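Local structure of HAD superfamily hydrolase (Brucella suis biovar 1, 6NQ4) at residues I119-C124 against V148-Y153; S239-I244 against F258-L263; C41-V46 against L73-P78; E165-L170 against R201-L206; A60-R65 against G92-A97. The protein is a haloacid dehalogenase-like hydrolase that probably acts as a phosphatase. One frame throughout, in Å; residues are numbered along the deposited sequence.

Contact 1 (I119-C124 against V148-Y153)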
# COMPACT_ATOMS: atom_id res chain seq x y z
N ILE A 119 12.96 19.31 1.41
CA ILE A 119 11.68 18.67 1.14
C ILE A 119 10.56 19.42 1.83
O ILE A 119 10.67 19.79 3.00
CB ILE A 119 11.71 17.21 1.65
CG1 ILE A 119 12.65 16.38 0.78
CG2 ILE A 119 10.28 16.62 1.72
CD1 ILE A 119 13.00 15.02 1.39
N PHE A 120 9.45 19.62 1.10
CA PHE A 120 8.19 20.07 1.67
C PHE A 120 7.30 18.85 1.92
O PHE A 120 6.96 18.12 0.98
CB PHE A 120 7.51 21.05 0.72
CG PHE A 120 6.15 21.51 1.17
CD1 PHE A 120 5.98 22.20 2.36
CD2 PHE A 120 5.04 21.24 0.38
CE1 PHE A 120 4.71 22.64 2.75
CE2 PHE A 120 3.78 21.68 0.76
CZ PHE A 120 3.61 22.37 1.94
N HIS A 121 6.94 18.63 3.18
CA HIS A 121 6.14 17.48 3.60
C HIS A 121 4.66 17.81 3.52
O HIS A 121 4.21 18.83 4.07
CB HIS A 121 6.51 17.12 5.04
CG HIS A 121 5.66 16.05 5.65
ND1 HIS A 121 5.75 14.72 5.29
CD2 HIS A 121 4.73 16.11 6.63
CE1 HIS A 121 4.91 14.01 6.02
NE2 HIS A 121 4.28 14.83 6.85
N ILE A 122 3.89 16.94 2.86
CA ILE A 122 2.44 16.98 2.90
C ILE A 122 2.00 15.68 3.56
O ILE A 122 2.17 14.60 2.99
CB ILE A 122 1.80 17.13 1.51
CG1 ILE A 122 2.34 18.37 0.78
CG2 ILE A 122 0.27 17.23 1.65
CD1 ILE A 122 1.89 18.45 -0.68
N GLY A 123 1.45 15.78 4.76
CA GLY A 123 1.02 14.62 5.51
C GLY A 123 0.98 14.94 6.98
O GLY A 123 1.34 16.04 7.42
N CYS A 124 0.56 13.94 7.76
CA CYS A 124 0.39 14.19 9.18
C CYS A 124 1.73 14.09 9.92
O CYS A 124 2.77 13.74 9.36
CB CYS A 124 -0.66 13.25 9.77
SG CYS A 124 -0.15 11.54 9.83
N VAL A 148 7.30 15.62 -0.75
CA VAL A 148 6.96 14.25 -0.38
C VAL A 148 5.58 14.28 0.24
O VAL A 148 5.34 15.01 1.22
CB VAL A 148 7.98 13.64 0.58
CG1 VAL A 148 7.55 12.23 1.00
CG2 VAL A 148 9.37 13.59 -0.09
N CYS A 149 4.67 13.50 -0.32
CA CYS A 149 3.29 13.45 0.16
C CYS A 149 3.03 12.07 0.73
O CYS A 149 2.98 11.08 -0.01
CB CYS A 149 2.33 13.77 -0.98
SG CYS A 149 0.60 13.71 -0.47
N THR A 150 2.85 12.02 2.05
CA THR A 150 2.46 10.78 2.71
C THR A 150 0.96 10.69 2.92
O THR A 150 0.45 9.59 3.16
CB THR A 150 3.14 10.67 4.08
OG1 THR A 150 2.77 11.80 4.89
CG2 THR A 150 4.66 10.61 3.94
N GLY A 151 0.23 11.81 2.82
CA GLY A 151 -1.20 11.82 3.08
C GLY A 151 -1.67 13.25 3.22
O GLY A 151 -0.95 14.19 2.88
N LEU A 152 -2.89 13.42 3.71
CA LEU A 152 -3.39 14.76 3.98
C LEU A 152 -2.95 15.20 5.38
O LEU A 152 -2.69 14.37 6.25
CB LEU A 152 -4.92 14.82 3.84
CG LEU A 152 -5.51 14.83 2.43
CD1 LEU A 152 -5.17 13.59 1.61
CD2 LEU A 152 -7.03 15.02 2.53
N TYR A 153 -2.86 16.52 5.59
CA TYR A 153 -2.49 17.03 6.91
C TYR A 153 -3.47 16.59 7.99
O TYR A 153 -3.06 16.22 9.10
CB TYR A 153 -2.38 18.56 6.90
CG TYR A 153 -1.21 19.07 6.09
CD1 TYR A 153 0.09 18.76 6.46
CD2 TYR A 153 -1.41 19.85 4.95
CE1 TYR A 153 1.17 19.21 5.71
CE2 TYR A 153 -0.35 20.30 4.21
CZ TYR A 153 0.94 19.98 4.58
OH TYR A 153 1.99 20.45 3.82

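Contact 2 (S239-I244 against F258-L263)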
# COMPACT_ATOMS: atom_id res chain seq x y z
N SER A 239 5.91 -18.18 -10.37
CA SER A 239 4.80 -19.12 -10.42
C SER A 239 4.45 -19.68 -9.05
O SER A 239 3.36 -20.23 -8.88
CB SER A 239 5.12 -20.27 -11.37
OG SER A 239 6.22 -21.01 -10.88
N ARG A 240 5.34 -19.52 -8.07
CA ARG A 240 5.15 -20.04 -6.72
C ARG A 240 4.70 -18.98 -5.71
O ARG A 240 4.68 -19.26 -4.50
CB ARG A 240 6.43 -20.72 -6.23
CG ARG A 240 6.94 -21.82 -7.16
CD ARG A 240 5.99 -23.01 -7.21
NE ARG A 240 5.76 -23.58 -5.88
CZ ARG A 240 5.00 -24.64 -5.63
NH1 ARG A 240 4.37 -25.27 -6.62
NH2 ARG A 240 4.85 -25.07 -4.38
N ILE A 241 4.33 -17.78 -6.16
CA ILE A 241 3.91 -16.70 -5.28
C ILE A 241 2.48 -16.29 -5.64
O ILE A 241 2.18 -16.03 -6.81
CB ILE A 241 4.85 -15.48 -5.37
CG1 ILE A 241 6.30 -15.90 -5.08
CG2 ILE A 241 4.40 -14.39 -4.41
CD1 ILE A 241 7.32 -14.81 -5.38
N LEU A 242 1.61 -16.24 -4.63
CA LEU A 242 0.23 -15.81 -4.80
C LEU A 242 0.04 -14.41 -4.23
O LEU A 242 0.31 -14.17 -3.04
CB LEU A 242 -0.71 -16.77 -4.07
CG LEU A 242 -2.21 -16.46 -4.17
CD1 LEU A 242 -2.71 -16.56 -5.61
CD2 LEU A 242 -2.98 -17.38 -3.23
N GLY A 243 -0.46 -13.48 -5.05
CA GLY A 243 -0.88 -12.17 -4.55
C GLY A 243 -2.34 -12.20 -4.13
O GLY A 243 -3.17 -12.81 -4.78
N ILE A 244 -2.64 -11.55 -3.00
CA ILE A 244 -4.01 -11.46 -2.48
C ILE A 244 -4.34 -9.99 -2.21
O ILE A 244 -3.57 -9.30 -1.54
CB ILE A 244 -4.16 -12.25 -1.17
CG1 ILE A 244 -3.71 -13.70 -1.34
CG2 ILE A 244 -5.61 -12.16 -0.65
CD1 ILE A 244 -3.74 -14.51 -0.07
N PHE A 258 3.66 -7.89 -12.26
CA PHE A 258 4.88 -8.53 -11.77
C PHE A 258 4.94 -10.00 -12.16
O PHE A 258 5.98 -10.64 -11.92
CB PHE A 258 4.93 -8.39 -10.24
CG PHE A 258 6.29 -8.65 -9.64
CD1 PHE A 258 7.40 -7.91 -10.03
CD2 PHE A 258 6.44 -9.60 -8.65
CE1 PHE A 258 8.64 -8.13 -9.45
CE2 PHE A 258 7.68 -9.82 -8.05
CZ PHE A 258 8.77 -9.09 -8.45
N GLY A 259 3.89 -10.55 -12.74
CA GLY A 259 3.89 -11.94 -13.16
C GLY A 259 3.38 -12.93 -12.14
O GLY A 259 3.72 -14.11 -12.24
N LEU A 260 2.57 -12.50 -11.17
CA LEU A 260 2.05 -13.38 -10.13
C LEU A 260 0.58 -13.69 -10.36
O LEU A 260 -0.19 -12.84 -10.82
CB LEU A 260 2.15 -12.72 -8.74
CG LEU A 260 3.49 -12.08 -8.39
CD1 LEU A 260 3.42 -11.49 -6.98
CD2 LEU A 260 4.65 -13.07 -8.51
N ASP A 261 0.20 -14.92 -10.00
CA ASP A 261 -1.21 -15.26 -9.85
C ASP A 261 -1.82 -14.39 -8.75
O ASP A 261 -1.15 -13.98 -7.80
CB ASP A 261 -1.35 -16.72 -9.44
CG ASP A 261 -0.94 -17.71 -10.53
OD1 ASP A 261 -0.70 -17.31 -11.70
OD2 ASP A 261 -0.87 -18.92 -10.21
N VAL A 262 -3.12 -14.13 -8.87
CA VAL A 262 -3.77 -13.26 -7.91
C VAL A 262 -5.07 -13.88 -7.44
O VAL A 262 -5.80 -14.54 -8.18
CB VAL A 262 -3.92 -11.79 -8.36
CG1 VAL A 262 -5.06 -11.63 -9.34
CG2 VAL A 262 -4.12 -10.87 -7.15
N LEU A 263 -5.31 -13.70 -6.15
CA LEU A 263 -6.57 -14.03 -5.50
C LEU A 263 -7.24 -12.71 -5.13
O LEU A 263 -6.71 -11.95 -4.30
CB LEU A 263 -6.33 -14.87 -4.25
CG LEU A 263 -7.54 -15.08 -3.34
CD1 LEU A 263 -8.64 -15.82 -4.08
CD2 LEU A 263 -7.16 -15.84 -2.09
O HOH W 1 1.31 -20.36 -10.75
O HOH W 2 2.01 -16.96 -9.18

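Contact 3 (C41-V46 against L73-P78). With NA (sodium ion), chain H; PO4 (phosphate ion), chain G.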
# COMPACT_ATOMS: atom_id res chain seq x y z
N CYS A 41 0.27 -10.59 0.63
CA CYS A 41 -1.11 -10.33 1.05
C CYS A 41 -1.31 -8.87 1.42
O CYS A 41 -0.57 -8.32 2.23
CB CYS A 41 -1.50 -11.24 2.22
SG CYS A 41 -3.27 -11.17 2.66
N ASP A 42 -2.37 -8.28 0.88
CA ASP A 42 -2.84 -6.94 1.22
C ASP A 42 -3.21 -6.85 2.71
O ASP A 42 -3.55 -7.85 3.35
CB ASP A 42 -4.11 -6.76 0.38
CG ASP A 42 -4.60 -5.37 0.32
OD1 ASP A 42 -3.82 -4.45 0.59
OD2 ASP A 42 -5.79 -5.21 -0.05
N VAL A 43 -3.14 -5.64 3.26
CA VAL A 43 -3.47 -5.42 4.67
C VAL A 43 -4.84 -4.74 4.86
O VAL A 43 -5.80 -5.38 5.31
CB VAL A 43 -2.33 -4.68 5.42
CG1 VAL A 43 -2.74 -4.38 6.88
CG2 VAL A 43 -1.02 -5.51 5.39
N TRP A 44 -4.96 -3.46 4.51
CA TRP A 44 -6.24 -2.77 4.73
C TRP A 44 -7.35 -3.37 3.87
O TRP A 44 -7.19 -3.56 2.66
CB TRP A 44 -6.11 -1.28 4.43
CG TRP A 44 -5.75 -0.47 5.62
CD1 TRP A 44 -6.60 0.26 6.41
CD2 TRP A 44 -4.46 -0.33 6.19
NE1 TRP A 44 -5.92 0.88 7.41
CE2 TRP A 44 -4.59 0.55 7.30
CE3 TRP A 44 -3.19 -0.82 5.86
CZ2 TRP A 44 -3.50 0.92 8.10
CZ3 TRP A 44 -2.11 -0.45 6.65
CH2 TRP A 44 -2.27 0.41 7.75
N GLY A 45 -8.46 -3.68 4.51
CA GLY A 45 -9.58 -4.28 3.84
C GLY A 45 -9.54 -5.78 3.75
O GLY A 45 -10.52 -6.39 3.29
N VAL A 46 -8.42 -6.39 4.14
CA VAL A 46 -8.25 -7.84 4.02
C VAL A 46 -7.89 -8.42 5.38
O VAL A 46 -8.51 -9.40 5.82
CB VAL A 46 -7.20 -8.17 2.94
CG1 VAL A 46 -6.88 -9.67 2.96
CG2 VAL A 46 -7.70 -7.73 1.55
N LEU A 73 3.18 -9.48 4.16
CA LEU A 73 2.09 -8.52 4.05
C LEU A 73 2.61 -7.32 3.27
O LEU A 73 3.65 -6.76 3.62
CB LEU A 73 1.60 -8.10 5.43
CG LEU A 73 1.07 -9.26 6.29
CD1 LEU A 73 0.56 -8.73 7.63
CD2 LEU A 73 -0.01 -10.01 5.55
N VAL A 74 1.94 -6.97 2.18
CA VAL A 74 2.41 -5.93 1.27
C VAL A 74 1.31 -4.87 1.23
O VAL A 74 0.19 -5.15 0.77
CB VAL A 74 2.69 -6.50 -0.13
CG1 VAL A 74 3.18 -5.40 -1.08
CG2 VAL A 74 3.71 -7.66 -0.06
N THR A 75 1.60 -3.68 1.73
CA THR A 75 0.59 -2.66 1.95
C THR A 75 1.06 -1.32 1.41
O THR A 75 2.24 -0.99 1.47
CB THR A 75 0.27 -2.52 3.46
OG1 THR A 75 -0.61 -1.41 3.68
CG2 THR A 75 1.53 -2.30 4.29
N ASN A 76 0.12 -0.54 0.89
CA ASN A 76 0.43 0.81 0.44
C ASN A 76 0.53 1.85 1.57
O ASN A 76 0.67 3.05 1.27
CB ASN A 76 -0.55 1.27 -0.65
CG ASN A 76 -0.08 0.87 -2.03
OD1 ASN A 76 1.06 0.41 -2.20
ND2 ASN A 76 -0.92 1.06 -3.04
N SER A 77 0.48 1.45 2.83
CA SER A 77 0.70 2.40 3.91
C SER A 77 1.97 3.22 3.64
O SER A 77 3.00 2.64 3.27
CB SER A 77 0.89 1.66 5.23
OG SER A 77 1.20 2.60 6.25
N PRO A 78 1.93 4.54 3.83
CA PRO A 78 3.14 5.35 3.70
C PRO A 78 4.05 5.24 4.90
O PRO A 78 5.14 5.84 4.87
CB PRO A 78 2.56 6.77 3.61
CG PRO A 78 1.35 6.71 4.49
CD PRO A 78 0.75 5.35 4.22
NA NA H . -6.92 -3.09 0.36
P PO4 G . -3.43 -1.54 1.46
O1 PO4 G . -4.75 -2.15 1.00
O2 PO4 G . -2.99 -2.16 2.78
O3 PO4 G . -3.89 -0.09 1.69
O4 PO4 G . -2.40 -1.58 0.36
O HOH W 3 -6.02 -2.47 -1.88
O HOH W 4 -7.79 -0.85 0.97

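Contact 4 (E165-L170 against R201-L206)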
# COMPACT_ATOMS: atom_id res chain seq x y z
N GLU A 165 -5.16 24.92 -4.39
CA GLU A 165 -4.28 26.08 -4.52
C GLU A 165 -2.82 25.72 -4.23
O GLU A 165 -1.92 26.15 -4.96
CB GLU A 165 -4.74 27.20 -3.59
CG GLU A 165 -6.01 27.92 -4.05
CD GLU A 165 -6.28 29.17 -3.24
OE1 GLU A 165 -5.32 29.94 -2.97
OE2 GLU A 165 -7.45 29.39 -2.86
N LEU A 166 -2.58 24.92 -3.19
CA LEU A 166 -1.22 24.49 -2.86
C LEU A 166 -0.61 23.68 -4.00
O LEU A 166 0.53 23.93 -4.41
CB LEU A 166 -1.25 23.66 -1.58
CG LEU A 166 0.07 22.99 -1.19
CD1 LEU A 166 1.17 24.01 -0.91
CD2 LEU A 166 -0.15 22.08 0.03
N LEU A 167 -1.36 22.70 -4.53
CA LEU A 167 -0.82 21.89 -5.63
C LEU A 167 -0.53 22.74 -6.86
O LEU A 167 0.47 22.52 -7.55
CB LEU A 167 -1.80 20.76 -5.96
CG LEU A 167 -2.00 19.72 -4.84
CD1 LEU A 167 -3.03 18.68 -5.28
CD2 LEU A 167 -0.68 19.04 -4.46
N GLN A 168 -1.39 23.73 -7.14
CA GLN A 168 -1.13 24.64 -8.26
C GLN A 168 0.17 25.40 -8.06
O GLN A 168 0.95 25.57 -9.02
CB GLN A 168 -2.29 25.63 -8.40
CG GLN A 168 -3.57 25.01 -8.92
CD GLN A 168 -4.74 25.97 -8.92
OE1 GLN A 168 -4.68 27.06 -8.34
NE2 GLN A 168 -5.82 25.57 -9.56
N ARG A 169 0.43 25.87 -6.84
CA ARG A 169 1.67 26.62 -6.59
C ARG A 169 2.88 25.73 -6.78
O ARG A 169 3.87 26.15 -7.39
CB ARG A 169 1.68 27.20 -5.18
CG ARG A 169 0.76 28.39 -4.98
CD ARG A 169 1.10 29.13 -3.69
NE ARG A 169 1.03 28.31 -2.48
CZ ARG A 169 -0.08 28.10 -1.78
NH1 ARG A 169 -1.23 28.63 -2.16
NH2 ARG A 169 -0.03 27.34 -0.69
N LEU A 170 2.81 24.49 -6.28
CA LEU A 170 3.96 23.59 -6.38
C LEU A 170 4.22 23.21 -7.83
O LEU A 170 5.38 23.15 -8.27
CB LEU A 170 3.67 22.33 -5.56
CG LEU A 170 3.48 22.57 -4.06
CD1 LEU A 170 2.95 21.29 -3.38
CD2 LEU A 170 4.78 23.00 -3.39
N ARG A 201 -2.85 12.15 -7.85
CA ARG A 201 -3.64 12.14 -9.07
C ARG A 201 -3.96 13.56 -9.51
O ARG A 201 -3.87 13.88 -10.70
CB ARG A 201 -4.94 11.34 -8.86
CG ARG A 201 -5.79 11.25 -10.14
CD ARG A 201 -6.91 10.24 -10.01
NE ARG A 201 -6.44 8.86 -9.91
CZ ARG A 201 -7.25 7.82 -9.73
NH1 ARG A 201 -8.56 8.01 -9.63
NH2 ARG A 201 -6.76 6.59 -9.65
N GLU A 202 -4.32 14.42 -8.55
CA GLU A 202 -4.59 15.81 -8.89
C GLU A 202 -3.34 16.51 -9.39
O GLU A 202 -3.39 17.29 -10.36
CB GLU A 202 -5.13 16.54 -7.66
CG GLU A 202 -6.54 16.14 -7.28
CD GLU A 202 -7.52 16.38 -8.42
OE1 GLU A 202 -7.39 17.42 -9.10
OE2 GLU A 202 -8.38 15.51 -8.64
N TYR A 203 -2.19 16.22 -8.78
CA TYR A 203 -0.95 16.85 -9.24
C TYR A 203 -0.62 16.43 -10.66
O TYR A 203 -0.25 17.27 -11.49
CB TYR A 203 0.19 16.48 -8.29
CG TYR A 203 1.40 17.40 -8.36
CD1 TYR A 203 1.33 18.71 -7.90
CD2 TYR A 203 2.63 16.95 -8.87
CE1 TYR A 203 2.44 19.55 -7.94
CE2 TYR A 203 3.74 17.80 -8.92
CZ TYR A 203 3.64 19.10 -8.44
OH TYR A 203 4.73 19.93 -8.46
N GLY A 204 -0.78 15.14 -10.97
CA GLY A 204 -0.56 14.69 -12.33
C GLY A 204 -1.52 15.33 -13.32
O GLY A 204 -1.13 15.66 -14.44
N GLN A 205 -2.78 15.52 -12.93
CA GLN A 205 -3.75 16.14 -13.82
C GLN A 205 -3.39 17.59 -14.11
O GLN A 205 -3.71 18.11 -15.18
CB GLN A 205 -5.15 16.03 -13.20
CG GLN A 205 -6.29 16.61 -14.04
CD GLN A 205 -6.78 15.68 -15.15
OE1 GLN A 205 -6.51 14.48 -15.14
NE2 GLN A 205 -7.50 16.25 -16.11
N LEU A 206 -2.71 18.26 -13.17
CA LEU A 206 -2.20 19.60 -13.41
C LEU A 206 -0.98 19.61 -14.33
O LEU A 206 -0.53 20.69 -14.72
CB LEU A 206 -1.83 20.28 -12.08
CG LEU A 206 -2.96 20.55 -11.08
CD1 LEU A 206 -2.40 21.00 -9.74
CD2 LEU A 206 -3.95 21.59 -11.65

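Contact 5 (A60-R65 against G92-A97)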
# COMPACT_ATOMS: atom_id res chain seq x y z
N ALA A 60 -6.62 -17.89 8.48
CA ALA A 60 -6.21 -18.43 7.19
C ALA A 60 -4.71 -18.24 6.97
O ALA A 60 -4.02 -19.15 6.47
CB ALA A 60 -7.00 -17.74 6.08
N LEU A 61 -4.17 -17.07 7.33
CA LEU A 61 -2.74 -16.84 7.19
C LEU A 61 -1.94 -17.73 8.14
O LEU A 61 -0.90 -18.28 7.75
CB LEU A 61 -2.43 -15.36 7.38
CG LEU A 61 -3.06 -14.44 6.33
CD1 LEU A 61 -2.84 -13.00 6.73
CD2 LEU A 61 -2.52 -14.69 4.92
N GLN A 62 -2.39 -17.88 9.39
CA GLN A 62 -1.71 -18.79 10.31
C GLN A 62 -1.65 -20.21 9.76
O GLN A 62 -0.61 -20.88 9.85
CB GLN A 62 -2.41 -18.79 11.68
CG GLN A 62 -2.25 -17.50 12.46
CD GLN A 62 -3.17 -17.50 13.68
OE1 GLN A 62 -4.31 -17.94 13.59
NE2 GLN A 62 -2.66 -17.02 14.81
N ARG A 63 -2.77 -20.69 9.20
CA ARG A 63 -2.79 -22.06 8.69
C ARG A 63 -1.83 -22.22 7.52
O ARG A 63 -1.14 -23.24 7.41
CB ARG A 63 -4.21 -22.45 8.28
CG ARG A 63 -5.20 -22.62 9.46
CD ARG A 63 -6.44 -23.42 9.07
NE ARG A 63 -7.12 -22.85 7.90
CZ ARG A 63 -7.93 -21.80 7.95
NH1 ARG A 63 -8.19 -21.21 9.11
NH2 ARG A 63 -8.49 -21.33 6.84
N ALA A 64 -1.75 -21.21 6.66
CA ALA A 64 -0.80 -21.27 5.55
C ALA A 64 0.64 -21.33 6.06
O ALA A 64 1.45 -22.12 5.55
CB ALA A 64 -1.01 -20.09 4.60
N ARG A 65 0.99 -20.51 7.05
CA ARG A 65 2.35 -20.54 7.58
C ARG A 65 2.65 -21.88 8.24
O ARG A 65 3.79 -22.37 8.20
CB ARG A 65 2.55 -19.42 8.60
CG ARG A 65 2.52 -18.06 7.99
CD ARG A 65 3.01 -17.00 8.98
NE ARG A 65 4.47 -17.05 9.17
CZ ARG A 65 5.09 -17.28 10.32
NH1 ARG A 65 4.41 -17.53 11.43
NH2 ARG A 65 6.42 -17.27 10.36
N GLY A 92 -4.85 -6.49 17.28
CA GLY A 92 -5.04 -7.90 17.57
C GLY A 92 -4.47 -8.89 16.57
O GLY A 92 -4.76 -10.08 16.68
N VAL A 93 -3.66 -8.44 15.62
CA VAL A 93 -3.01 -9.36 14.69
C VAL A 93 -1.79 -9.98 15.36
O VAL A 93 -0.83 -9.26 15.72
CB VAL A 93 -2.60 -8.64 13.40
CG1 VAL A 93 -1.98 -9.63 12.40
CG2 VAL A 93 -3.78 -7.87 12.82
N PRO A 94 -1.76 -11.30 15.53
CA PRO A 94 -0.60 -11.96 16.16
C PRO A 94 0.56 -12.04 15.18
O PRO A 94 0.37 -12.14 13.97
CB PRO A 94 -1.13 -13.36 16.47
CG PRO A 94 -2.12 -13.62 15.39
CD PRO A 94 -2.79 -12.27 15.12
N GLU A 95 1.77 -11.97 15.73
CA GLU A 95 2.94 -11.97 14.85
C GLU A 95 3.10 -13.30 14.12
O GLU A 95 3.72 -13.33 13.05
CB GLU A 95 4.21 -11.45 15.55
CG GLU A 95 4.61 -12.15 16.84
CD GLU A 95 5.54 -11.32 17.75
OE1 GLU A 95 6.74 -11.67 17.86
OE2 GLU A 95 5.06 -10.33 18.37
N ASN A 96 2.52 -14.40 14.64
CA ASN A 96 2.62 -15.68 13.95
C ASN A 96 1.74 -15.77 12.70
O ASN A 96 1.72 -16.83 12.06
CB ASN A 96 2.41 -16.88 14.90
CG ASN A 96 0.99 -16.99 15.43
OD1 ASN A 96 0.08 -16.29 15.00
ND2 ASN A 96 0.79 -17.90 16.40
N ALA A 97 1.01 -14.71 12.33
CA ALA A 97 0.21 -14.71 11.11
C ALA A 97 0.98 -14.26 9.88
O ALA A 97 0.44 -14.33 8.77
CB ALA A 97 -1.04 -13.83 11.27
O HOH W 5 1.21 -20.14 12.26

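Contact 1 (I119-C124 against V148-Y153)
Ile122 meets the 148-153 segment with both of its backbone polar atoms. Its N-H runs almost straight to Val148 O (2.9 Å, 174°), and Ile122 O receives Thr150 N at 2.8 Å plus a weak, longer bond from Gly151 N. Two residues earlier, Phe120 O takes Val148 N at 3.1 Å. These bonds pair strands 118-122 and 146-149 in parallel within the second, five-stranded parallel sheet of the chain, and the grip on Ile122 O carries the pairing just past the end of strand 146-149. Tyr153 folds back over the first segment: its hydroxyl donates to His121 O (2.8 Å), in the carbonyl plane and on a lone pair, while Ile122 CG2 lies over one face of its ring and Phe120 CZ meets its edge. With CG anti to the backbone N (chi1 174°), His121 swings its imidazole beside Thr150, CE1 being 3.3 Å from Thr150 OG1. Both imidazole nitrogens are engaged: NE2 donates to Cys124 O at 3.1 Å from above that carbonyl plane, and ND1 pairs with Tyr131 OH. Thr150 OG1 is in turn bonded to Glu127, whose carboxylate also holds Cys124 N. At the start of both segments Ile119 CG2 packs on Val148 CG2 (3.6 Å).

Contact 2 (S239-I244 against F258-L263)
Ile244 and Leu263 lie side by side and point the same way, Ile244 CG1 being 4.1 Å from Leu263 CB. Leu242 shares their face of the sheet; its CG is anti to the backbone N (chi1 -179°), which carries CD1 across to the neighbouring strand, 3.7 Å from Asp261 O and close to Leu263 CB. On the other face, Gly243 offers only backbone to Val262. Nearer the start of the strands the partners are differently turned: Ile241 and Leu260 meet at a slant, Leu260 CD2 against Ile241 CB and its other methyl, CD1, against Ile241 CG2. The backbone of Gly243 joins the strands through both of its polar atoms, its N donating to Asp261 O (2.9 Å) and its O accepting from Leu263 N (2.7 Å, 171°). Where the strands part, water takes over: one molecule links Ile241 O to Asp261 N, and a second lies between Ser239 O and Asp261 OD2, a carboxylate oxygen also bonded to Tyr36 OH. Gly259, just after helix 248-258, forms a Schellman motif, and the helix completes a beta-alpha-beta unit with strands 241-245 and 261-265; Val262 and Leu260 pack against that helix, Ile241 reaches helix 218-232, and strand 38-41 flanks strand 241-245 on its other edge.

Contact 3 (C41-V46 against L73-P78)
Thr75 OG1 stands anti to the backbone N (chi1 173°), which brings the hydroxyl to the edge of the Trp44 indole, 3.4 Å from CE3, and to a phosphate ion, probably from the crystallisation liquor. Asp42 CG is likewise anti (chi1 -167°), turning its carboxylate to the same ion. Asp42 opens the Asp-Val-Trp-Gly-Val loop after strand 38-41, the place of the DxDxV/T motif of HAD phosphatases, with Trp44 where the second aspartate often stands; Thr75 closes strand 70-75 in the position of the second HAD motif. The strands join in parallel through Val74 N to Cys41 O (2.9 Å). Val43 CG2 then wedges between Leu73 CB and Thr75 CB. Thr75 OG1 donates to phosphate O2 (2.7 Å), Trp44 N reaches the same oxygen, and Asn76 N holds phosphate O4 at 2.8 Å (169°). The hydroxyl of Thr75 also accepts from Ser77 N in an ST turn, fixing its rotation. Lys215 makes a salt bridge to Asp42 OD1 and bonds the phosphate. Sodium is held by Asp42 OD2 (2.4 Å), Trp44 O, phosphate O1, two waters and Asp246, and its bond to Trp44 O measures 2.4 Å.

Contact 4 (E165-L170 against R201-L206)
The Tyr203 ring meets helix 164-172 with its edge: Leu167 O lies near the ring plane, 3.6 Å from CE1, and Leu170 CB approaches the same carbon obliquely at 3.9 Å. Phe177 of strand 177-179 stacks on the ring from outside the two helices. Tyr203 CG is anti to the backbone N (chi1 -161°), and this sends the ring toward helix 164-172, so that OH comes to 3.3 Å from Leu170 O; the hydrogen bond of the hydroxyl, however, is with Leu175 O. No hydrogen bond links the two segments, and what holds them is apolar. Leu167 is touched at three of its atoms: CD2 rests by Tyr203 CD1 (4.0 Å), CD1 by Glu202 CB (3.8 Å) and CB by Leu206 CD1 (3.8 Å). That last methyl also nears the backbone N of Gln168. Glu202 bends at chi2 (-58°), leading its carboxylate away while its CB stays in the contact. The axes of the two short helical segments come within 9.9 Å, with their directions 49° from each other. Both helices lie over the five-stranded sheet, Leu166 and Leu170 of helix 164-172 pressing on Phe120 and Ile122 of strand 118-122.

Contact 5 (A60-R65 against G92-A97)
Gln62 and Arg65, on one side of helix 55-66, hold the turn that leads from helix 81-90 into strand 100-103, within the alpha/beta domain carrying the six-stranded parallel sheet. Two direct hydrogen bonds carry the polar part. Gln62 NE2 gives a nearly straight bond to Asn96 OD1 (2.8 Å, 170°), the two amide planes standing 67° apart. Arg65, kinked at chi3 (74°), brings CD to 3.5 Å from Ala97 C and NH1 to Asn96 O (2.9 Å), reached from above the carbonyl plane. NH2 of that guanidinium makes a salt bridge with Asp99, so NH1 and NH2 have separate partners. Water adds a further link, donating to Gln62 O and, weakly, to Asn96 O. The apolar part is slighter: Gln62 CG rests on Ala97 CB (4.0 Å), and the Pro94 and Gln62 side chains cross at about a right angle, Pro94 CG 3.5 Å from Gln62 NE2. Ala97 O is buried here without a polar partner in the model; its nearest neighbour across the contact is Leu61 CB at 3.4 Å.

Contacts 1, 2 and 3 are buried at or just beyond the strands of the two parallel sheets, whereas contacts 4 and 5 are partly exposed and involve helices. Contacts 2 and 3 share the six-stranded sheet, where Ile244 O probably bonds to Asp42 N; contact 5 touches contact 3 through Leu61, against Cys41 and Leu73. Contacts 1 and 4 lie together in the other sheet's domain, helix 164-172 of contact 4 lying against strand 118-122 of contact 1. The two groups meet where Thr150 touches Pro78. Chemistry follows place: backbone bonds and aliphatic packing mark contacts 1 and 2, sodium and phosphate contact 3, leucines and a tyrosine contact 4, amide and guanidinium bonds contact 5.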